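Local coordinates for protein tryptophan halogenase (Shewanella frigidimarina, PDB 2PYX) that probably acts as an FAD-dependent halogenase of the tryptophan halogenase family, likely binding tryptophan as its substrate, at residues A[274-286]-A[412-424]. Residues are numbered along the deposited sequence; the frame is centred on the assembly and turned at random. Where two conformers were deposited one is given.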
loop_
_atom_site.group_PDB
_atom_site.type_symbol
_atom_site.label_atom_id
_atom_site.label_comp_id
_atom_site.label_asym_id
_atom_site.label_seq_id
_atom_site.Cartn_x
_atom_site.Cartn_y
_atom_site.Cartn_z
ATOM N N THR A 274 2.125 -4.773 -10.305
ATOM C CA THR A 274 3.339 -3.962 -10.171
ATOM C C THR A 274 4.556 -4.869 -10.381
ATOM O O THR A 274 4.592 -5.988 -9.864
ATOM C CB THR A 274 3.415 -3.339 -8.783
ATOM O OG1 THR A 274 2.283 -2.492 -8.574
ATOM C CG2 THR A 274 4.696 -2.552 -8.621
ATOM N N HIS A 275 5.572 -4.386 -11.115
ATOM C CA HIS A 275 6.827 -5.108 -11.242
ATOM C C HIS A 275 7.870 -4.425 -10.373
ATOM O O HIS A 275 7.912 -3.190 -10.258
ATOM C CB HIS A 275 7.285 -5.153 -12.685
ATOM C CG HIS A 275 6.411 -6.007 -13.540
ATOM N ND1 HIS A 275 6.793 -6.423 -14.797
ATOM C CD2 HIS A 275 5.198 -6.569 -13.308
ATOM C CE1 HIS A 275 5.833 -7.173 -15.316
ATOM N NE2 HIS A 275 4.851 -7.273 -14.439
ATOM N N SER A 276 8.681 -5.265 -9.741
ATOM C CA SER A 276 9.778 -4.827 -8.896
ATOM C C SER A 276 10.967 -5.645 -9.339
ATOM O O SER A 276 11.012 -6.844 -9.111
ATOM C CB SER A 276 9.446 -5.152 -7.436
ATOM O OG SER A 276 10.589 -5.037 -6.621
ATOM N N THR A 277 11.951 -4.993 -9.968
ATOM C CA THR A 277 13.091 -5.689 -10.537
ATOM C C THR A 277 14.324 -5.250 -9.759
ATOM O O THR A 277 14.734 -4.085 -9.796
ATOM C CB THR A 277 13.258 -5.377 -12.062
ATOM O OG1 THR A 277 12.036 -5.674 -12.743
ATOM C CG2 THR A 277 14.372 -6.198 -12.631
ATOM N N ALA A 278 14.938 -6.199 -9.085
ATOM C CA ALA A 278 16.102 -5.943 -8.255
ATOM C C ALA A 278 17.286 -5.505 -9.104
ATOM O O ALA A 278 17.461 -6.003 -10.220
ATOM C CB ALA A 278 16.490 -7.161 -7.425
ATOM N N GLN A 279 18.060 -4.583 -8.534
ATOM C CA GLN A 279 19.241 -3.979 -9.153
ATOM C C GLN A 279 20.417 -4.136 -8.186
ATOM O O GLN A 279 20.223 -4.657 -7.059
ATOM C CB GLN A 279 18.965 -2.511 -9.476
ATOM C CG GLN A 279 17.731 -2.248 -10.302
ATOM C CD GLN A 279 17.820 -2.847 -11.695
ATOM O OE1 GLN A 279 18.888 -2.773 -12.346
ATOM N NE2 GLN A 279 16.714 -3.458 -12.169
ATOM N N PRO A 280 21.644 -3.729 -8.587
ATOM C CA PRO A 280 22.778 -3.898 -7.675
ATOM C C PRO A 280 22.642 -3.222 -6.308
ATOM O O PRO A 280 23.222 -3.748 -5.347
ATOM C CB PRO A 280 23.958 -3.345 -8.486
ATOM C CG PRO A 280 23.555 -3.622 -9.913
ATOM C CD PRO A 280 22.085 -3.311 -9.945
ATOM N N ASN A 281 21.931 -2.098 -6.257
ATOM C CA ASN A 281 21.867 -1.288 -5.055
ATOM C C ASN A 281 20.463 -0.867 -4.664
ATOM O O ASN A 281 20.295 0.164 -4.004
ATOM C CB ASN A 281 22.804 -0.077 -5.189
ATOM C CG ASN A 281 24.234 -0.501 -5.243
ATOM O OD1 ASN A 281 24.757 -1.006 -4.271
ATOM N ND2 ASN A 281 24.884 -0.309 -6.389
ATOM N N GLY A 282 19.480 -1.662 -5.068
ATOM C CA GLY A 282 18.095 -1.370 -4.770
ATOM C C GLY A 282 17.191 -2.131 -5.725
ATOM O O GLY A 282 17.489 -3.255 -6.100
ATOM N N TRP A 283 16.092 -1.521 -6.111
ATOM C CA TRP A 283 15.137 -2.168 -7.006
ATOM C C TRP A 283 14.371 -1.106 -7.749
ATOM O O TRP A 283 14.213 0.037 -7.279
ATOM C CB TRP A 283 14.204 -3.105 -6.220
ATOM C CG TRP A 283 13.374 -2.419 -5.182
ATOM C CD1 TRP A 283 13.735 -2.090 -3.878
ATOM C CD2 TRP A 283 12.021 -1.973 -5.337
ATOM N NE1 TRP A 283 12.684 -1.453 -3.261
ATOM C CE2 TRP A 283 11.620 -1.385 -4.118
ATOM C CE3 TRP A 283 11.098 -2.012 -6.382
ATOM C CZ2 TRP A 283 10.347 -0.821 -3.936
ATOM C CZ3 TRP A 283 9.807 -1.521 -6.184
ATOM C CH2 TRP A 283 9.446 -0.925 -4.960
ATOM N N ILE A 284 13.869 -1.496 -8.930
ATOM C CA ILE A 284 13.101 -0.607 -9.777
ATOM C C ILE A 284 11.631 -1.001 -9.858
ATOM O O ILE A 284 11.338 -2.164 -10.140
ATOM C CB ILE A 284 13.713 -0.579 -11.169
ATOM C CG1 ILE A 284 15.018 0.199 -11.094
ATOM C CG2 ILE A 284 12.803 0.075 -12.173
ATOM C CD1 ILE A 284 15.852 0.203 -12.405
ATOM N N TRP A 285 10.747 -0.053 -9.533
ATOM C CA TRP A 285 9.301 -0.272 -9.639
ATOM C C TRP A 285 8.847 0.081 -11.045
ATOM O O TRP A 285 9.484 0.888 -11.741
ATOM C CB TRP A 285 8.501 0.518 -8.622
ATOM C CG TRP A 285 8.253 1.957 -8.939
ATOM C CD1 TRP A 285 7.406 2.471 -9.881
ATOM C CD2 TRP A 285 8.798 3.081 -8.241
ATOM N NE1 TRP A 285 7.389 3.848 -9.806
ATOM C CE2 TRP A 285 8.250 4.239 -8.808
ATOM C CE3 TRP A 285 9.708 3.213 -7.176
ATOM C CZ2 TRP A 285 8.584 5.517 -8.346
ATOM C CZ3 TRP A 285 10.045 4.471 -6.743
ATOM C CH2 TRP A 285 9.492 5.608 -7.331
ATOM N N ASP A 286 7.756 -0.554 -11.467
ATOM C CA ASP A 286 7.242 -0.326 -12.812
ATOM C C ASP A 286 5.736 -0.515 -12.664
ATOM O O ASP A 286 5.283 -1.630 -12.417
ATOM C CB ASP A 286 7.917 -1.278 -13.801
ATOM C CG ASP A 286 7.581 -0.961 -15.258
ATOM O OD1 ASP A 286 6.439 -0.514 -15.528
ATOM O OD2 ASP A 286 8.462 -1.235 -16.117
ATOM N N TYR A 412 14.524 -8.929 1.167
ATOM C CA TYR A 412 15.976 -8.818 0.969
ATOM C C TYR A 412 16.740 -9.948 1.613
ATOM O O TYR A 412 17.726 -10.448 1.076
ATOM C CB TYR A 412 16.499 -7.498 1.558
ATOM C CG TYR A 412 15.957 -6.265 0.906
ATOM C CD1 TYR A 412 16.548 -5.761 -0.241
ATOM C CD2 TYR A 412 14.852 -5.568 1.401
ATOM C CE1 TYR A 412 16.057 -4.648 -0.838
ATOM C CE2 TYR A 412 14.384 -4.419 0.797
ATOM C CZ TYR A 412 14.987 -3.966 -0.336
ATOM O OH TYR A 412 14.514 -2.818 -0.951
ATOM N N VAL A 413 16.354 -10.306 2.823
ATOM C CA VAL A 413 17.214 -11.184 3.657
ATOM C C VAL A 413 17.389 -12.570 3.088
ATOM O O VAL A 413 18.413 -13.219 3.316
ATOM C CB VAL A 413 16.667 -11.396 5.078
ATOM C CG1 VAL A 413 17.549 -12.451 5.864
ATOM C CG2 VAL A 413 16.651 -10.147 5.821
ATOM N N ILE A 414 16.366 -13.052 2.377
ATOM C CA ILE A 414 16.399 -14.406 1.836
ATOM C C ILE A 414 16.853 -14.494 0.370
ATOM O O ILE A 414 16.782 -15.567 -0.262
ATOM C CB ILE A 414 15.071 -15.142 2.061
ATOM C CG1 ILE A 414 13.953 -14.519 1.245
ATOM C CG2 ILE A 414 14.746 -15.169 3.550
ATOM C CD1 ILE A 414 12.570 -15.114 1.546
ATOM N N SER A 415 17.375 -13.394 -0.152
ATOM C CA SER A 415 18.069 -13.454 -1.433
ATOM C C SER A 415 19.347 -14.274 -1.325
ATOM O O SER A 415 19.947 -14.396 -0.253
ATOM C CB SER A 415 18.448 -12.034 -1.909
ATOM O OG SER A 415 19.015 -12.107 -3.224
ATOM N N GLN A 416 19.770 -14.801 -2.482
ATOM C CA GLN A 416 21.064 -15.477 -2.587
ATOM C C GLN A 416 22.046 -14.630 -3.390
ATOM O O GLN A 416 23.158 -15.083 -3.730
ATOM C CB GLN A 416 20.910 -16.869 -3.208
ATOM C CG GLN A 416 20.139 -17.826 -2.318
ATOM C CD GLN A 416 20.211 -19.258 -2.822
ATOM O OE1 GLN A 416 20.021 -19.514 -4.013
ATOM N NE2 GLN A 416 20.497 -20.194 -1.916
ATOM N N ARG A 417 21.672 -13.405 -3.693
ATOM C CA ARG A 417 22.578 -12.501 -4.425
ATOM C C ARG A 417 23.892 -12.310 -3.659
ATOM O O ARG A 417 23.895 -12.055 -2.470
ATOM C CB ARG A 417 21.930 -11.161 -4.666
ATOM C CG ARG A 417 20.994 -11.098 -5.807
ATOM C CD ARG A 417 20.168 -9.849 -5.810
ATOM N NE ARG A 417 19.586 -9.489 -7.086
ATOM C CZ ARG A 417 20.201 -8.741 -8.013
ATOM N NH1 ARG A 417 21.418 -8.243 -7.793
ATOM N NH2 ARG A 417 19.592 -8.434 -9.132
ATOM N N GLN A 418 25.003 -12.426 -4.395
ATOM C CA GLN A 418 26.359 -12.412 -3.823
ATOM C C GLN A 418 27.267 -11.359 -4.446
ATOM O O GLN A 418 28.248 -10.970 -3.808
ATOM C CB GLN A 418 27.054 -13.770 -3.999
ATOM C CG GLN A 418 26.531 -14.877 -3.110
ATOM C CD GLN A 418 26.895 -14.704 -1.631
ATOM O OE1 GLN A 418 27.483 -13.691 -1.225
ATOM N NE2 GLN A 418 26.543 -15.696 -0.822
ATOM N N GLU A 419 26.962 -10.870 -5.649
ATOM C CA GLU A 419 27.953 -10.023 -6.365
ATOM C C GLU A 419 28.111 -8.630 -5.778
ATOM O O GLU A 419 29.195 -8.013 -5.874
ATOM C CB GLU A 419 27.623 -9.919 -7.854
ATOM C CG GLU A 419 27.833 -11.231 -8.582
ATOM C CD GLU A 419 29.266 -11.713 -8.469
ATOM O OE1 GLU A 419 30.162 -10.945 -8.896
ATOM O OE2 GLU A 419 29.491 -12.836 -7.941
ATOM N N ASP A 420 27.050 -8.125 -5.156
ATOM C CA ASP A 420 27.027 -6.755 -4.691
ATOM C C ASP A 420 26.997 -6.646 -3.171
ATOM O O ASP A 420 26.219 -7.330 -2.472
ATOM C CB ASP A 420 25.809 -6.036 -5.236
ATOM C CG ASP A 420 25.772 -6.021 -6.739
ATOM O OD1 ASP A 420 26.655 -5.320 -7.312
ATOM O OD2 ASP A 420 24.870 -6.684 -7.306
ATOM N N ARG A 421 27.803 -5.718 -2.659
ATOM C CA ARG A 421 27.854 -5.475 -1.207
ATOM C C ARG A 421 26.467 -5.199 -0.625
ATOM O O ARG A 421 26.181 -5.621 0.491
ATOM C CB ARG A 421 28.806 -4.303 -0.906
ATOM C CG ARG A 421 28.957 -4.036 0.595
ATOM C CD ARG A 421 29.958 -2.956 0.925
ATOM N NE ARG A 421 29.600 -1.620 0.414
ATOM C CZ ARG A 421 28.930 -0.682 1.056
ATOM N NH1 ARG A 421 28.385 -0.946 2.229
ATOM N NH2 ARG A 421 28.775 0.512 0.531
ATOM N N TYR A 422 25.682 -4.429 -1.353
ATOM C CA TYR A 422 24.313 -4.071 -0.919
ATOM C C TYR A 422 23.525 -5.312 -0.493
ATOM O O TYR A 422 22.916 -5.355 0.595
ATOM C CB TYR A 422 23.576 -3.359 -2.043
ATOM C CG TYR A 422 22.131 -3.017 -1.769
ATOM C CD1 TYR A 422 21.783 -1.840 -1.127
ATOM C CD2 TYR A 422 21.115 -3.841 -2.229
ATOM C CE1 TYR A 422 20.468 -1.464 -0.952
ATOM C CE2 TYR A 422 19.808 -3.517 -2.042
ATOM C CZ TYR A 422 19.474 -2.326 -1.400
ATOM O OH TYR A 422 18.178 -1.947 -1.201
ATOM N N TRP A 423 23.566 -6.349 -1.324
ATOM C CA TRP A 423 22.772 -7.546 -1.062
ATOM C C TRP A 423 23.383 -8.352 0.075
ATOM O O TRP A 423 22.683 -8.916 0.922
ATOM C CB TRP A 423 22.545 -8.353 -2.365
ATOM C CG TRP A 423 21.671 -7.595 -3.276
ATOM C CD1 TRP A 423 22.030 -6.738 -4.276
ATOM C CD2 TRP A 423 20.221 -7.544 -3.242
ATOM N NE1 TRP A 423 20.930 -6.187 -4.869
ATOM C CE2 TRP A 423 19.800 -6.657 -4.240
ATOM C CE3 TRP A 423 19.242 -8.197 -2.466
ATOM C CZ2 TRP A 423 18.455 -6.368 -4.465
ATOM C CZ3 TRP A 423 17.908 -7.925 -2.727
ATOM C CH2 TRP A 423 17.526 -7.042 -3.726
ATOM N N ARG A 424 24.730 -8.438 0.125
ATOM C CA ARG A 424 25.379 -9.121 1.200
ATOM C C ARG A 424 25.093 -8.433 2.524
ATOM O O ARG A 424 24.860 -9.088 3.527
ATOM C CB ARG A 424 26.911 -9.236 0.960
ATOM C CG ARG A 424 27.270 -9.971 -0.353
ATOM C CD ARG A 424 28.800 -10.213 -0.547
ATOM N NE ARG A 424 29.587 -8.963 -0.608
ATOM C CZ ARG A 424 29.986 -8.356 -1.723
ATOM N NH1 ARG A 424 29.707 -8.827 -2.932
ATOM N NH2 ARG A 424 30.702 -7.252 -1.626
HETATM O O HOH W 1 26.610 -2.761 -3.646
#
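Trp423 and Tyr422, neighbours at the start of a short helix, grip the turn from Gln279 to Gly282 in two different ways. The Trp423 indole meets it edge-on: NE1 donates to Gln279 O at 2.8 Å, with the acceptor lying in the ring plane and the donor in the carbonyl plane. Just before the turn, Ala278 CB makes apolar contact with Trp423 CZ2 at 3.6 Å. Tyr422 instead lays a ring face against the turn backbone, Asn281 CA sitting 3.9 Å from the ring centroid in a CH-pi contact and Gly282 N lying above the same face, displaced toward the rim. A chi1 of 176°, which turns CG away from the backbone N, runs the ring along the turn toward Gly282. A water joins Asn281 OD1, 2.6 Å away, to Tyr422 N, and Asp420 packs its carboxylate against Pro280 CB. Tyr412 OH approaches the Trp283 edge, 3.1 Å from CD1.

Behind this first shell, the indole of Trp423 is sandwiched: Arg417 CD lies over the centre of one face and Tyr422 CD2 nearer the rim of the other. Arg417 is itself held through NE by Asn96 O. Trp283 NE1 and Tyr412 OH both hydrogen-bond OE2 of Glu358, which ties the two rings together, and the Tyr422 hydroxyl hydrogen-bonds Asn253 OD1. Losing the ring to an alanine at Tyr422 is likely to strip the turn of its aromatic backing and leave Asn253 OD1 without this hydroxyl. The whole is a beta hairpin closed by a type I turn, its tip clasped by a helix start, and Trp283 carries it to within about 8 Å, side chain to side chain, of Glu361, the predicted tryptophan-binding residue of this halogenase fold.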